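Local coordinates for protein dehydrogenase (Sinorhizobium meliloti, PDB 3UOE) that probably catalyses an oxidation-reduction reaction, as a member of the malate/L-lactate (LDH2/MDH2) dehydrogenase family, at residues E60-P65 with D327-R332; M160-A165 with A282-L287; G178-A183 with A255-V260; D308-S313 with V322-D327. All coordinates share one frame; numbering follows the deposited sequence.

Contact 1 (E60-P65 with D327-R332); sequences ELRGLP and DGARAR
R332, on the first turns of helix 327-339, reaches across to the carbonyl oxygen of R62, the residue that follows helix 46-61. R332 CB starts the approach, 4.0 Å from both L61 O and R62 O. CD then passes 3.6 Å from R62 O and beside the CA of G63. A bend at chi3 (-75°) turns the chain back over its own helix, so that the guanidinium lies flat on the backbone of G328 and A329 while NE stays directed at R62 O. R332 NE donates to R62 O over 2.9 Å, with that oxygen in the guanidinium plane but the nitrogen well above the carbonyl plane. At the tip, NH2 holds a water that also donates to R62 O, 2.7 Å from it. Alongside, R62 CB and A329 CB are 4.3 Å apart; the R62 guanidinium is turned to E58 and E148. G63, at positive phi, is the C-prime residue of a Schellman motif that ends helix 46-61. R62 O thus accepts two hydrogen bonds, from R332 NE and from the water, and a cationic side chain at this carboxyl-terminal helix end is probably favourable electrostatically.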
# COMPACT_ATOMS: atom_id res chain seq x y z
N GLU A 60 -6.71 -6.76 21.69
CA GLU A 60 -6.52 -6.34 23.09
C GLU A 60 -5.08 -6.59 23.55
O GLU A 60 -4.42 -5.69 24.03
CB GLU A 60 -7.48 -7.10 24.01
CG GLU A 60 -8.94 -6.83 23.76
CD GLU A 60 -9.37 -5.43 24.16
OE1 GLU A 60 -8.53 -4.66 24.67
OE2 GLU A 60 -10.56 -5.10 23.98
N LEU A 61 -4.60 -7.82 23.38
CA LEU A 61 -3.26 -8.20 23.85
C LEU A 61 -2.16 -7.36 23.21
O LEU A 61 -1.12 -7.11 23.83
CB LEU A 61 -2.99 -9.69 23.59
CG LEU A 61 -3.77 -10.75 24.37
CD1 LEU A 61 -3.60 -12.12 23.72
CD2 LEU A 61 -3.38 -10.79 25.86
N ARG A 62 -2.39 -6.93 21.97
CA ARG A 62 -1.36 -6.21 21.22
C ARG A 62 -1.45 -4.69 21.36
O ARG A 62 -0.73 -3.95 20.69
CB ARG A 62 -1.41 -6.60 19.74
CG ARG A 62 -1.06 -8.06 19.50
CD ARG A 62 -1.35 -8.48 18.08
NE ARG A 62 -0.55 -9.65 17.74
CZ ARG A 62 -1.04 -10.82 17.37
NH1 ARG A 62 -2.35 -10.97 17.24
NH2 ARG A 62 -0.23 -11.84 17.10
N GLY A 63 -2.34 -4.22 22.22
CA GLY A 63 -2.49 -2.80 22.45
C GLY A 63 -3.32 -2.09 21.39
O GLY A 63 -3.14 -0.90 21.15
N LEU A 64 -4.24 -2.82 20.76
CA LEU A 64 -5.17 -2.22 19.80
C LEU A 64 -6.62 -2.43 20.25
O LEU A 64 -7.39 -3.14 19.59
CB LEU A 64 -4.94 -2.81 18.42
CG LEU A 64 -5.60 -2.11 17.23
CD1 LEU A 64 -4.82 -0.85 16.83
CD2 LEU A 64 -5.70 -3.07 16.06
N PRO A 65 -7.00 -1.82 21.38
CA PRO A 65 -8.35 -2.01 21.92
C PRO A 65 -9.44 -1.51 20.98
O PRO A 65 -10.60 -1.92 21.11
CB PRO A 65 -8.33 -1.19 23.22
CG PRO A 65 -7.17 -0.22 23.04
CD PRO A 65 -6.16 -1.03 22.30
N ASP A 327 7.47 -5.99 15.73
CA ASP A 327 8.20 -6.09 17.01
C ASP A 327 7.36 -5.57 18.17
O ASP A 327 7.16 -6.26 19.18
CB ASP A 327 9.51 -5.31 16.96
CG ASP A 327 10.53 -5.92 16.02
OD1 ASP A 327 10.37 -7.10 15.63
OD2 ASP A 327 11.49 -5.21 15.66
N GLY A 328 6.88 -4.34 18.04
CA GLY A 328 6.12 -3.72 19.11
C GLY A 328 4.93 -4.58 19.52
O GLY A 328 4.74 -4.87 20.70
N ALA A 329 4.13 -4.98 18.54
CA ALA A 329 2.95 -5.79 18.80
C ALA A 329 3.32 -7.06 19.56
O ALA A 329 2.65 -7.44 20.53
CB ALA A 329 2.25 -6.13 17.49
N ARG A 330 4.40 -7.71 19.13
CA ARG A 330 4.85 -8.93 19.80
C ARG A 330 5.30 -8.67 21.23
O ARG A 330 4.97 -9.44 22.13
CB ARG A 330 5.96 -9.63 19.00
CG ARG A 330 5.41 -10.58 17.95
CD ARG A 330 6.49 -11.45 17.36
NE ARG A 330 7.49 -10.65 16.66
CZ ARG A 330 7.41 -10.30 15.38
NH1 ARG A 330 6.37 -10.70 14.63
NH2 ARG A 330 8.37 -9.57 14.84
N ALA A 331 6.05 -7.59 21.45
CA ALA A 331 6.45 -7.23 22.81
C ALA A 331 5.24 -6.93 23.70
O ALA A 331 5.20 -7.33 24.85
CB ALA A 331 7.43 -6.05 22.80
N ARG A 332 4.25 -6.22 23.15
CA ARG A 332 3.05 -5.92 23.93
C ARG A 332 2.24 -7.18 24.23
O ARG A 332 1.73 -7.34 25.33
CB ARG A 332 2.18 -4.88 23.23
CG ARG A 332 2.83 -3.51 23.17
CD ARG A 332 1.91 -2.44 22.58
NE ARG A 332 1.76 -2.55 21.13
CZ ARG A 332 2.56 -1.97 20.25
NH1 ARG A 332 3.60 -1.25 20.66
NH2 ARG A 332 2.33 -2.11 18.94
O HOH W 1 -0.47 -3.03 18.21

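Contact 2 (M160-A165 with A282-L287); sequences MSTSEA and ANKGDL
T162 OG1 stands between its own backbone N and carbonyl carbon (chi1 59°), which points it at G285, whereas S161 turns its OG opposite to its backbone N (chi1 -169°) and so meets D286. G285 N donates to T162 OG1 over 3.1 Å in an almost straight bond (179°), and T162 N returns to G285 O, approaching nearly along the C=O direction. S161 OG gives its proton to D286 OD2 at 2.8 Å, reaching the anti side of the carboxylate out of its plane. A water also donates to S161 OG, and K284 NZ, whose firmer partner is N138 O, adds a weak salt bridge to D286 OD2. Nearer its root, K284 CG lies 3.2 Å from T162 O. Strands 156-161 and 285-291 run antiparallel: M160 and L287 form a hydrogen-bonded pair (M160 N to L287 O and L287 N to M160 O, each 2.9 Å), S161 and D286 a non-hydrogen-bonded one. Beneath helix 246-264, selenomethionine M160 CE lies 3.6 Å from L287 CD1. The M160/L287 side is thus apolar and the S161/D286 side polar; T162 carries the bonding past the strand end, and K284 probably partly balances the buried D286 carboxylate.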
# COMPACT_ATOMS: atom_id res chain seq x y z
N MSE A 160 -6.60 -6.00 2.72
CA MSE A 160 -7.26 -4.70 2.72
C MSE A 160 -8.72 -4.86 3.08
O MSE A 160 -9.33 -5.90 2.81
CB MSE A 160 -7.19 -4.05 1.33
CG MSE A 160 -5.90 -3.36 1.02
SE MSE A 160 -5.65 -3.16 -0.92
CE MSE A 160 -7.40 -2.46 -1.42
N SER A 161 -9.28 -3.82 3.68
CA SER A 161 -10.69 -3.81 4.03
C SER A 161 -11.12 -2.36 4.03
O SER A 161 -10.34 -1.48 4.40
CB SER A 161 -10.89 -4.43 5.42
OG SER A 161 -12.26 -4.67 5.71
N THR A 162 -12.35 -2.12 3.60
CA THR A 162 -12.92 -0.78 3.63
C THR A 162 -13.95 -0.62 4.75
O THR A 162 -14.16 -1.55 5.55
CB THR A 162 -13.54 -0.41 2.28
OG1 THR A 162 -14.58 -1.35 1.95
CG2 THR A 162 -12.48 -0.38 1.18
N SER A 163 -14.59 0.54 4.81
CA SER A 163 -15.48 0.85 5.93
C SER A 163 -16.49 1.94 5.59
O SER A 163 -16.54 2.40 4.46
CB SER A 163 -14.65 1.34 7.12
OG SER A 163 -14.25 2.67 6.90
N GLU A 164 -17.29 2.33 6.58
CA GLU A 164 -18.12 3.52 6.50
C GLU A 164 -17.23 4.71 6.18
O GLU A 164 -16.07 4.76 6.61
CB GLU A 164 -18.83 3.80 7.83
CG GLU A 164 -20.06 2.94 8.13
CD GLU A 164 -19.72 1.63 8.81
OE1 GLU A 164 -18.55 1.18 8.71
OE2 GLU A 164 -20.63 1.04 9.45
N ALA A 165 -17.77 5.66 5.43
CA ALA A 165 -17.07 6.91 5.16
C ALA A 165 -16.78 7.63 6.47
O ALA A 165 -17.69 8.13 7.13
CB ALA A 165 -17.92 7.79 4.24
N ALA A 282 -23.86 -5.31 6.27
CA ALA A 282 -22.47 -4.93 6.09
C ALA A 282 -22.16 -4.98 4.59
O ALA A 282 -22.27 -6.04 3.98
CB ALA A 282 -21.57 -5.84 6.89
N ASN A 283 -21.81 -3.85 3.99
CA ASN A 283 -21.63 -3.79 2.53
C ASN A 283 -20.27 -3.21 2.11
O ASN A 283 -20.13 -2.67 1.01
CB ASN A 283 -22.77 -3.02 1.86
CG ASN A 283 -22.87 -1.59 2.37
OD1 ASN A 283 -22.31 -1.25 3.40
ND2 ASN A 283 -23.58 -0.74 1.63
N LYS A 284 -19.30 -3.31 3.01
CA LYS A 284 -17.91 -2.97 2.70
C LYS A 284 -17.26 -4.17 2.01
O LYS A 284 -17.89 -5.23 1.85
CB LYS A 284 -17.17 -2.57 3.99
CG LYS A 284 -16.40 -3.68 4.68
CD LYS A 284 -17.28 -4.78 5.19
CE LYS A 284 -16.51 -6.11 5.29
NZ LYS A 284 -15.95 -6.32 6.63
N GLY A 285 -16.01 -4.02 1.58
CA GLY A 285 -15.31 -5.11 0.91
C GLY A 285 -13.96 -5.40 1.54
O GLY A 285 -13.45 -4.61 2.33
N ASP A 286 -13.38 -6.54 1.18
CA ASP A 286 -12.06 -6.95 1.66
C ASP A 286 -11.34 -7.66 0.53
O ASP A 286 -11.97 -8.33 -0.29
CB ASP A 286 -12.15 -7.90 2.86
CG ASP A 286 -13.41 -7.68 3.68
OD1 ASP A 286 -14.47 -8.19 3.27
OD2 ASP A 286 -13.34 -7.00 4.72
N LEU A 287 -10.03 -7.50 0.50
CA LEU A 287 -9.17 -8.14 -0.46
C LEU A 287 -8.06 -8.86 0.28
O LEU A 287 -7.48 -8.33 1.24
CB LEU A 287 -8.54 -7.11 -1.41
CG LEU A 287 -9.46 -6.33 -2.34
CD1 LEU A 287 -8.66 -5.30 -3.15
CD2 LEU A 287 -10.24 -7.28 -3.25
O HOH W 2 -13.39 -4.89 8.07

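Contact 3 (G178-A183 with A255-V260); sequences GTNPVA and AIELLV
This is a buried helix-to-sheet contact: the residues leading into strand 182-186 are tied to the middle of helix 246-264, which lies across one face of the large mixed sheet. Its polar half centres on E257 OE1, which accepts two straight hydrogen bonds. G178 N reaches E257 OE1 at 3.0 Å, nearly along the C-O axis of the carboxylate, and N180 ND2 reaches the same oxygen at 3.0 Å from above the carboxylate plane. The bend of the glutamate at chi2 (80°) swings the carboxylate back toward segment 178-183. The N180 and E257 side chains cross at about a right angle, their amide and carboxylate planes 49° apart. E257 OE2 accepts from A269 N, and N180 ND2 also donates to G253 O, so the asparagine bridges the helix backbone and the glutamate.

The apolar half belongs to I256. I256 CG2 lies 3.7 Å from N180 CB as the two side chains slide past each other in opposite directions, and I256 CD1 extends to N180 O at 3.4 Å and to V182 CB at 4.1 Å. M160 of the neighbouring strand packs on both V182 and I256. Another side of the helix faces the second subunit, with L258 against F193 of that subunit. The buried E257 carboxylate adds a polar tie to the helix-on-sheet layering of an alpha/beta fold.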
# COMPACT_ATOMS: atom_id res chain seq x y z
N GLY A 178 -13.13 5.49 3.62
CA GLY A 178 -13.09 4.63 4.79
C GLY A 178 -11.76 4.72 5.51
O GLY A 178 -10.82 5.35 5.00
N THR A 179 -11.66 4.09 6.68
CA THR A 179 -10.39 4.06 7.40
C THR A 179 -9.35 3.20 6.67
O THR A 179 -8.15 3.35 6.89
CB THR A 179 -10.57 3.58 8.86
OG1 THR A 179 -11.26 2.33 8.87
CG2 THR A 179 -11.35 4.61 9.66
N ASN A 180 -9.84 2.29 5.83
CA ASN A 180 -9.04 1.58 4.82
C ASN A 180 -7.63 1.15 5.21
O ASN A 180 -6.64 1.67 4.68
CB ASN A 180 -8.97 2.39 3.52
CG ASN A 180 -10.34 2.67 2.95
OD1 ASN A 180 -11.35 2.24 3.51
ND2 ASN A 180 -10.39 3.39 1.83
N PRO A 181 -7.55 0.19 6.12
CA PRO A 181 -6.26 -0.38 6.51
C PRO A 181 -5.72 -1.30 5.41
O PRO A 181 -6.48 -1.91 4.65
CB PRO A 181 -6.59 -1.23 7.74
CG PRO A 181 -8.08 -1.25 7.87
CD PRO A 181 -8.68 -0.55 6.69
N VAL A 182 -4.39 -1.38 5.34
CA VAL A 182 -3.74 -2.43 4.59
C VAL A 182 -2.73 -3.12 5.50
O VAL A 182 -2.03 -2.47 6.27
CB VAL A 182 -3.02 -1.88 3.36
CG1 VAL A 182 -2.05 -0.78 3.75
CG2 VAL A 182 -2.31 -3.02 2.64
N ALA A 183 -2.69 -4.45 5.44
CA ALA A 183 -1.71 -5.21 6.19
C ALA A 183 -0.82 -6.04 5.26
O ALA A 183 -1.29 -6.60 4.26
CB ALA A 183 -2.39 -6.10 7.22
N ALA A 255 -6.77 4.83 -3.13
CA ALA A 255 -6.42 3.67 -3.94
C ALA A 255 -7.10 2.43 -3.36
O ALA A 255 -7.78 1.69 -4.07
CB ALA A 255 -4.90 3.47 -4.00
N ILE A 256 -6.93 2.22 -2.06
CA ILE A 256 -7.52 1.07 -1.39
C ILE A 256 -9.03 1.05 -1.62
O ILE A 256 -9.60 0.02 -2.01
CB ILE A 256 -7.19 1.07 0.11
CG1 ILE A 256 -5.68 0.86 0.30
CG2 ILE A 256 -7.97 -0.02 0.84
CD1 ILE A 256 -5.19 1.11 1.69
N GLU A 257 -9.67 2.19 -1.40
CA GLU A 257 -11.11 2.33 -1.60
C GLU A 257 -11.52 1.79 -2.97
O GLU A 257 -12.46 1.00 -3.10
CB GLU A 257 -11.50 3.81 -1.50
CG GLU A 257 -13.00 4.07 -1.52
CD GLU A 257 -13.62 3.81 -0.16
OE1 GLU A 257 -13.07 4.32 0.84
OE2 GLU A 257 -14.64 3.08 -0.10
N LEU A 258 -10.80 2.24 -4.00
CA LEU A 258 -11.15 1.95 -5.38
C LEU A 258 -10.86 0.50 -5.73
O LEU A 258 -11.66 -0.15 -6.39
CB LEU A 258 -10.38 2.89 -6.33
CG LEU A 258 -10.57 4.39 -6.05
CD1 LEU A 258 -9.52 5.23 -6.77
CD2 LEU A 258 -11.98 4.83 -6.44
N LEU A 259 -9.70 -0.01 -5.30
CA LEU A 259 -9.37 -1.40 -5.53
C LEU A 259 -10.40 -2.32 -4.89
O LEU A 259 -10.90 -3.25 -5.53
CB LEU A 259 -7.96 -1.74 -5.02
CG LEU A 259 -6.79 -1.06 -5.73
CD1 LEU A 259 -5.55 -1.07 -4.85
CD2 LEU A 259 -6.51 -1.75 -7.06
N VAL A 260 -10.75 -2.06 -3.64
CA VAL A 260 -11.71 -2.93 -2.96
C VAL A 260 -13.06 -2.97 -3.69
O VAL A 260 -13.57 -4.05 -3.99
CB VAL A 260 -11.89 -2.55 -1.48
CG1 VAL A 260 -12.95 -3.42 -0.85
CG2 VAL A 260 -10.58 -2.73 -0.74

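Contact 4 (D308-S313 with V322-D327); sequences DRLRLS and VAIPGD
A type II beta turn from I324 to D327 leads into helix 327-339 and is joined to the end of helix 300-311 by a salt-bridge network of D308, R311 and D327. R311 grips D327 side-on. NH2 donates to the syn lone pair of OD1 in the guanidinium plane, while R311 NE reaches D327 OD2 at 3.1 Å, 27° out of the carboxylate plane. D327 OD2 takes a second bond from I324 N at 2.7 Å, and these two donors come from opposite faces of the carboxylate. The remaining arginine nitrogen, R311 NH1, pairs with D308 OD1 at 3.1 Å, so all three nitrogens have carboxylate partners. I324 CG1 lies over one face of the R311 guanidinium, offset toward its rim, and I324 CD1 touches L310 CB. At the helix end, L310 O accepts from both S313 N and S313 OG, the hydroxyl at 2.6 Å, while V322 packs its CB against the same oxygen. The second subunit closes over this loop: Y250 of that subunit is hydrogen-bonded through its hydroxyl to A323 O, and its side chain packs on I324. One water joins the two segments' backbones, donating to R311 O and S313 O and accepting from V322 N at 3.0 Å.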
# COMPACT_ATOMS: atom_id res chain seq x y z
N ASP A 308 17.73 -7.94 10.79
CA ASP A 308 18.58 -7.89 11.98
C ASP A 308 19.52 -6.69 11.89
O ASP A 308 19.68 -5.94 12.86
CB ASP A 308 19.39 -9.18 12.13
CG ASP A 308 18.58 -10.32 12.70
OD1 ASP A 308 17.51 -10.05 13.30
OD2 ASP A 308 19.00 -11.49 12.55
N ARG A 309 20.13 -6.52 10.72
CA ARG A 309 21.00 -5.38 10.45
C ARG A 309 20.29 -4.06 10.79
O ARG A 309 20.85 -3.20 11.47
CB ARG A 309 21.45 -5.40 8.99
CG ARG A 309 22.43 -4.31 8.63
CD ARG A 309 22.82 -4.34 7.16
NE ARG A 309 23.74 -3.25 6.83
CZ ARG A 309 24.41 -3.14 5.69
NH1 ARG A 309 24.29 -4.05 4.74
NH2 ARG A 309 25.22 -2.11 5.51
N LEU A 310 19.06 -3.92 10.31
CA LEU A 310 18.27 -2.72 10.58
C LEU A 310 18.06 -2.49 12.08
O LEU A 310 18.21 -1.37 12.58
CB LEU A 310 16.92 -2.78 9.86
CG LEU A 310 16.83 -2.13 8.47
CD1 LEU A 310 17.98 -2.58 7.59
CD2 LEU A 310 15.48 -2.41 7.80
N ARG A 311 17.74 -3.56 12.80
CA ARG A 311 17.52 -3.49 14.25
C ARG A 311 18.76 -2.99 14.99
O ARG A 311 18.65 -2.34 16.03
CB ARG A 311 17.11 -4.86 14.80
CG ARG A 311 15.68 -5.28 14.47
CD ARG A 311 15.22 -6.40 15.41
NE ARG A 311 13.92 -6.94 15.01
CZ ARG A 311 13.76 -7.91 14.12
NH1 ARG A 311 14.82 -8.45 13.54
NH2 ARG A 311 12.55 -8.33 13.81
N LEU A 312 19.93 -3.31 14.46
CA LEU A 312 21.19 -2.98 15.12
C LEU A 312 21.83 -1.74 14.54
O LEU A 312 22.94 -1.38 14.92
CB LEU A 312 22.19 -4.14 15.02
CG LEU A 312 21.85 -5.43 15.79
CD1 LEU A 312 22.73 -6.59 15.31
CD2 LEU A 312 21.97 -5.23 17.30
N SER A 313 21.15 -1.08 13.61
CA SER A 313 21.71 0.09 12.95
C SER A 313 21.62 1.29 13.87
O SER A 313 20.91 1.25 14.88
CB SER A 313 20.99 0.37 11.63
OG SER A 313 19.64 0.73 11.86
N VAL A 322 16.06 0.84 16.49
CA VAL A 322 15.20 0.71 15.32
C VAL A 322 14.40 -0.57 15.47
O VAL A 322 14.95 -1.61 15.80
CB VAL A 322 16.03 0.58 14.02
CG1 VAL A 322 15.15 0.07 12.88
CG2 VAL A 322 16.72 1.90 13.67
N ALA A 323 13.10 -0.48 15.21
CA ALA A 323 12.25 -1.66 15.26
C ALA A 323 11.75 -2.05 13.86
O ALA A 323 11.68 -1.20 12.96
CB ALA A 323 11.09 -1.42 16.18
N ILE A 324 11.42 -3.33 13.70
CA ILE A 324 10.77 -3.83 12.50
C ILE A 324 9.27 -3.99 12.76
O ILE A 324 8.87 -4.44 13.83
CB ILE A 324 11.33 -5.21 12.12
CG1 ILE A 324 12.86 -5.16 12.08
CG2 ILE A 324 10.76 -5.66 10.79
CD1 ILE A 324 13.44 -4.08 11.17
N PRO A 325 8.43 -3.60 11.78
CA PRO A 325 6.98 -3.73 11.93
C PRO A 325 6.60 -5.11 12.44
O PRO A 325 6.96 -6.12 11.82
CB PRO A 325 6.46 -3.52 10.51
CG PRO A 325 7.44 -2.54 9.92
CD PRO A 325 8.79 -2.92 10.51
N GLY A 326 5.89 -5.16 13.57
CA GLY A 326 5.60 -6.42 14.22
C GLY A 326 6.33 -6.65 15.53
O GLY A 326 5.87 -7.42 16.37
N ASP A 327 7.47 -5.99 15.73
CA ASP A 327 8.20 -6.09 17.01
C ASP A 327 7.36 -5.57 18.17
O ASP A 327 7.16 -6.26 19.18
CB ASP A 327 9.51 -5.31 16.96
CG ASP A 327 10.53 -5.92 16.02
OD1 ASP A 327 10.37 -7.10 15.63
OD2 ASP A 327 11.49 -5.21 15.66
O HOH W 3 18.99 0.23 16.43

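Overall arrangement
Contacts 2 and 3 form one buried unit, their centres about 8 Å apart: strands 156-161 and 182-186 are neighbours in the sheet, S163 OG lies 3.0 Å from T179 N in a probable hydrogen bond, and M160 CE packs on V260 CG2. Contacts 1 and 4, centres about 16 Å apart, overlap at D327: the first turns of helix 327-339 meet the end of helix 46-61 through A329 and R332, and that of helix 300-311 through D327. The pairs lie well apart, with centres about 24 Å between contacts 1 and 2 and 27 Å between 3 and 4. Contact 1 encloses the other three along the chain, and contacts 3 and 4 both touch the second subunit.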